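Long-range contact in uncharacterized protein (Bacillus thuringiensis serovar kurstaki, PDB 4XE7), which is a bacterial actin-like protein of the ParM type, which probably assembles into filaments that help segregate plasmid DNA: residues E144-P149 and I189-N194. Numbering follows the deposited sequence.
Sequences EEVSVP and IKITIN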
ATOM      1  N   GLU A 144      -6.610 -20.434 -13.695  1.00 28.31           N
ATOM      2  CA  GLU A 144      -7.130 -19.689 -14.834  1.00 30.36           C
ATOM      3  C   GLU A 144      -8.638 -19.472 -14.746  1.00 26.70           C
ATOM      4  O   GLU A 144      -9.208 -18.718 -15.531  1.00 32.93           O
ATOM      5  CB  GLU A 144      -6.759 -20.400 -16.140  1.00 36.68           C
ATOM      6  CG  GLU A 144      -5.511 -19.831 -16.792  1.00 48.39           C
ATOM      7  CD  GLU A 144      -5.006 -20.671 -17.951  1.00 60.53           C
ATOM      8  OE1 GLU A 144      -3.845 -20.464 -18.373  1.00 62.68           O
ATOM      9  OE2 GLU A 144      -5.767 -21.534 -18.438  1.00 59.52           O
ATOM     10  N   GLU A 145      -9.283 -20.135 -13.793  1.00 29.36           N
ATOM     11  CA  GLU A 145     -10.682 -19.864 -13.470  1.00 35.05           C
ATOM     12  C   GLU A 145     -10.760 -19.625 -11.986  1.00 30.79           C
ATOM     13  O   GLU A 145     -10.345 -20.471 -11.203  1.00 33.34           O
ATOM     14  CB  GLU A 145     -11.617 -21.023 -13.842  1.00 35.24           C
ATOM     15  CG  GLU A 145     -11.892 -21.215 -15.318  1.00 53.78           C
ATOM     16  CD  GLU A 145     -12.984 -22.248 -15.568  1.00 64.92           C
ATOM     17  OE1 GLU A 145     -13.753 -22.078 -16.534  1.00 69.47           O
ATOM     18  OE2 GLU A 145     -13.074 -23.231 -14.800  1.00 69.84           O
ATOM     19  N   VAL A 146     -11.286 -18.475 -11.591  1.00 31.07           N
ATOM     20  CA  VAL A 146     -11.470 -18.213 -10.177  1.00 27.49           C
ATOM     21  C   VAL A 146     -12.828 -17.619  -9.889  1.00 29.60           C
ATOM     22  O   VAL A 146     -13.296 -16.702 -10.575  1.00 31.62           O
ATOM     23  CB  VAL A 146     -10.388 -17.271  -9.614  1.00 24.36           C
ATOM     24  CG1 VAL A 146      -9.048 -18.007  -9.505  1.00 23.92           C
ATOM     25  CG2 VAL A 146     -10.257 -16.023 -10.477  1.00 28.29           C
ATOM     26  N   SER A 147     -13.474 -18.177  -8.878  1.00 25.89           N
ATOM     27  CA  SER A 147     -14.559 -17.488  -8.213  1.00 31.23           C
ATOM     28  C   SER A 147     -13.924 -16.484  -7.257  1.00 25.36           C
ATOM     29  O   SER A 147     -13.026 -16.840  -6.499  1.00 28.39           O
ATOM     30  CB  SER A 147     -15.455 -18.469  -7.467  1.00 31.22           C
ATOM     31  OG  SER A 147     -16.343 -17.772  -6.625  1.00 38.46           O
ATOM     32  N   VAL A 148     -14.365 -15.234  -7.316  1.00 23.34           N
ATOM     33  CA  VAL A 148     -13.799 -14.159  -6.503  1.00 25.63           C
ATOM     34  C   VAL A 148     -14.867 -13.499  -5.621  1.00 29.24           C
ATOM     35  O   VAL A 148     -15.577 -12.595  -6.066  1.00 30.22           O
ATOM     36  CB  VAL A 148     -13.155 -13.068  -7.387  1.00 27.00           C
ATOM     37  CG1 VAL A 148     -12.590 -11.932  -6.531  1.00 29.92           C
ATOM     38  CG2 VAL A 148     -12.088 -13.666  -8.264  1.00 19.90           C
ATOM     39  N   PRO A 149     -14.996 -13.955  -4.364  1.00 33.17           N
ATOM     40  CA  PRO A 149     -15.921 -13.241  -3.475  1.00 28.42           C
ATOM     41  C   PRO A 149     -15.386 -11.842  -3.170  1.00 29.85           C
ATOM     42  O   PRO A 149     -14.281 -11.704  -2.633  1.00 28.75           O
ATOM     43  CB  PRO A 149     -15.968 -14.114  -2.220  1.00 23.18           C
ATOM     44  CG  PRO A 149     -14.666 -14.874  -2.231  1.00 33.63           C
ATOM     45  CD  PRO A 149     -14.311 -15.076  -3.695  1.00 31.58           C
ATOM     46  N   ILE A 189      -7.608 -15.214 -17.872  1.00 28.39           N
ATOM     47  CA  ILE A 189      -8.187 -15.571 -16.579  1.00 19.46           C
ATOM     48  C   ILE A 189      -9.691 -15.298 -16.554  1.00 29.12           C
ATOM     49  O   ILE A 189     -10.149 -14.202 -16.870  1.00 31.14           O
ATOM     50  CB  ILE A 189      -7.482 -14.822 -15.413  1.00 29.45           C
ATOM     51  CG1 ILE A 189      -6.149 -15.504 -15.063  1.00 41.22           C
ATOM     52  CG2 ILE A 189      -8.304 -14.928 -14.150  1.00 25.33           C
ATOM     53  CD1 ILE A 189      -5.029 -15.289 -16.024  1.00 45.94           C
ATOM     54  N   LYS A 190     -10.460 -16.310 -16.184  1.00 25.87           N
ATOM     55  CA  LYS A 190     -11.897 -16.167 -16.084  1.00 33.24           C
ATOM     56  C   LYS A 190     -12.317 -15.909 -14.639  1.00 28.34           C
ATOM     57  O   LYS A 190     -12.111 -16.745 -13.757  1.00 28.76           O
ATOM     58  CB  LYS A 190     -12.583 -17.416 -16.638  1.00 42.45           C
ATOM     59  CG  LYS A 190     -14.086 -17.394 -16.567  1.00 54.29           C
ATOM     60  CD  LYS A 190     -14.663 -18.591 -17.306  1.00 65.11           C
ATOM     61  CE  LYS A 190     -16.084 -18.891 -16.865  1.00 67.41           C
ATOM     62  NZ  LYS A 190     -16.663 -20.009 -17.661  1.00 68.73           N
ATOM     63  N   ILE A 191     -12.919 -14.749 -14.412  1.00 24.36           N
ATOM     64  CA  ILE A 191     -13.265 -14.301 -13.066  1.00 23.89           C
ATOM     65  C   ILE A 191     -14.764 -14.291 -12.887  1.00 22.97           C
ATOM     66  O   ILE A 191     -15.482 -13.626 -13.636  1.00 26.57           O
ATOM     67  CB  ILE A 191     -12.719 -12.876 -12.781  1.00 28.02           C
ATOM     68  CG1 ILE A 191     -11.188 -12.874 -12.787  1.00 27.20           C
ATOM     69  CG2 ILE A 191     -13.308 -12.296 -11.473  1.00 22.77           C
ATOM     70  CD1 ILE A 191     -10.569 -11.477 -12.980  1.00 24.88           C
ATOM     71  N   THR A 192     -15.241 -15.022 -11.895  1.00 25.23           N
ATOM     72  CA  THR A 192     -16.651 -14.987 -11.582  1.00 27.66           C
ATOM     73  C   THR A 192     -16.871 -14.421 -10.187  1.00 27.68           C
ATOM     74  O   THR A 192     -16.318 -14.911  -9.210  1.00 32.02           O
ATOM     75  CB  THR A 192     -17.277 -16.383 -11.680  1.00 30.56           C
ATOM     76  OG1 THR A 192     -16.962 -16.948 -12.957  1.00 33.22           O
ATOM     77  CG2 THR A 192     -18.794 -16.308 -11.509  1.00 30.33           C
ATOM     78  N   ILE A 193     -17.674 -13.374 -10.110  1.00 25.84           N
ATOM     79  CA  ILE A 193     -18.036 -12.787  -8.835  1.00 30.55           C
ATOM     80  C   ILE A 193     -19.514 -13.036  -8.604  1.00 33.20           C
ATOM     81  O   ILE A 193     -20.352 -12.545  -9.362  1.00 32.70           O
ATOM     82  CB  ILE A 193     -17.740 -11.279  -8.805  1.00 29.96           C
ATOM     83  CG1 ILE A 193     -16.290 -11.014  -9.233  1.00 27.43           C
ATOM     84  CG2 ILE A 193     -18.048 -10.710  -7.427  1.00 24.75           C
ATOM     85  CD1 ILE A 193     -15.955  -9.538  -9.389  1.00 28.58           C
ATOM     86  N   ASN A 194     -19.822 -13.802  -7.562  1.00 32.46           N
ATOM     87  CA  ASN A 194     -21.193 -14.205  -7.251  1.00 31.49           C
ATOM     88  C   ASN A 194     -21.768 -13.520  -6.026  1.00 32.75           C
ATOM     89  O   ASN A 194     -22.983 -13.421  -5.862  1.00 30.10           O
ATOM     90  CB  ASN A 194     -21.247 -15.716  -7.041  1.00 39.88           C
ATOM     91  CG  ASN A 194     -20.829 -16.478  -8.268  1.00 51.49           C
ATOM     92  OD1 ASN A 194     -21.384 -16.281  -9.350  1.00 52.58           O
ATOM     93  ND2 ASN A 194     -19.824 -17.341  -8.118  1.00 62.23           N
TER
HETATM   94  O   HOH W   1     -17.665 -15.090  -5.692  1.00 39.96           O
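The Glu145 side chain, ending in its flat carboxylate, runs beside the extended chain of Lys190 on one face of two parallel strands, Glu145 OE1 3.7 Å from Lys190 NZ, a long salt bridge; the same oxygen also lies alongside the lysine's CD. Between the strands the flat groups are peptide units joined by four N-H...O=C hydrogen bonds. Lys190 N reaches Glu144 O at 2.8 Å, Val146 N reaches Lys190 O, Thr192 N reaches Val146 O, and Val148 N closes the series on Thr192 O at 2.7 Å; all four are close to linear, 169° to 177° at the hydrogen. The CA-H groups of Ile189, Glu145, Ile191 and Ser147 add weaker contacts to the same four carbonyl oxygens. On the opposite face the branches are apolar. Val146 lies beside Ile191, its CG2 4.0 Å from Ile191 CG1, while Val148 CG2 meets Ile191 CG2 at 3.7 Å. With CG2 anti to its backbone N and CG1 beside it (chi1 -65°), Ile191 offers one branch to each valine. Helix 123-140 covers this face through Ala138 and Met134. At the far end a water joins Ser147 OG to Asn194 N, 3.1 Å from each. Strand 188-200 continues into the sheet through strand 173-179, consistent with the actin-like fold, and Ser147 makes backbone bonds with Asn9 and Leu11. Backbone bonds between the strands fix the parallel register, the apolar branches on one face pack against helix 123-140, and the Glu145-Lys190 pair, at its length, probably adds only modest attraction on the polar face.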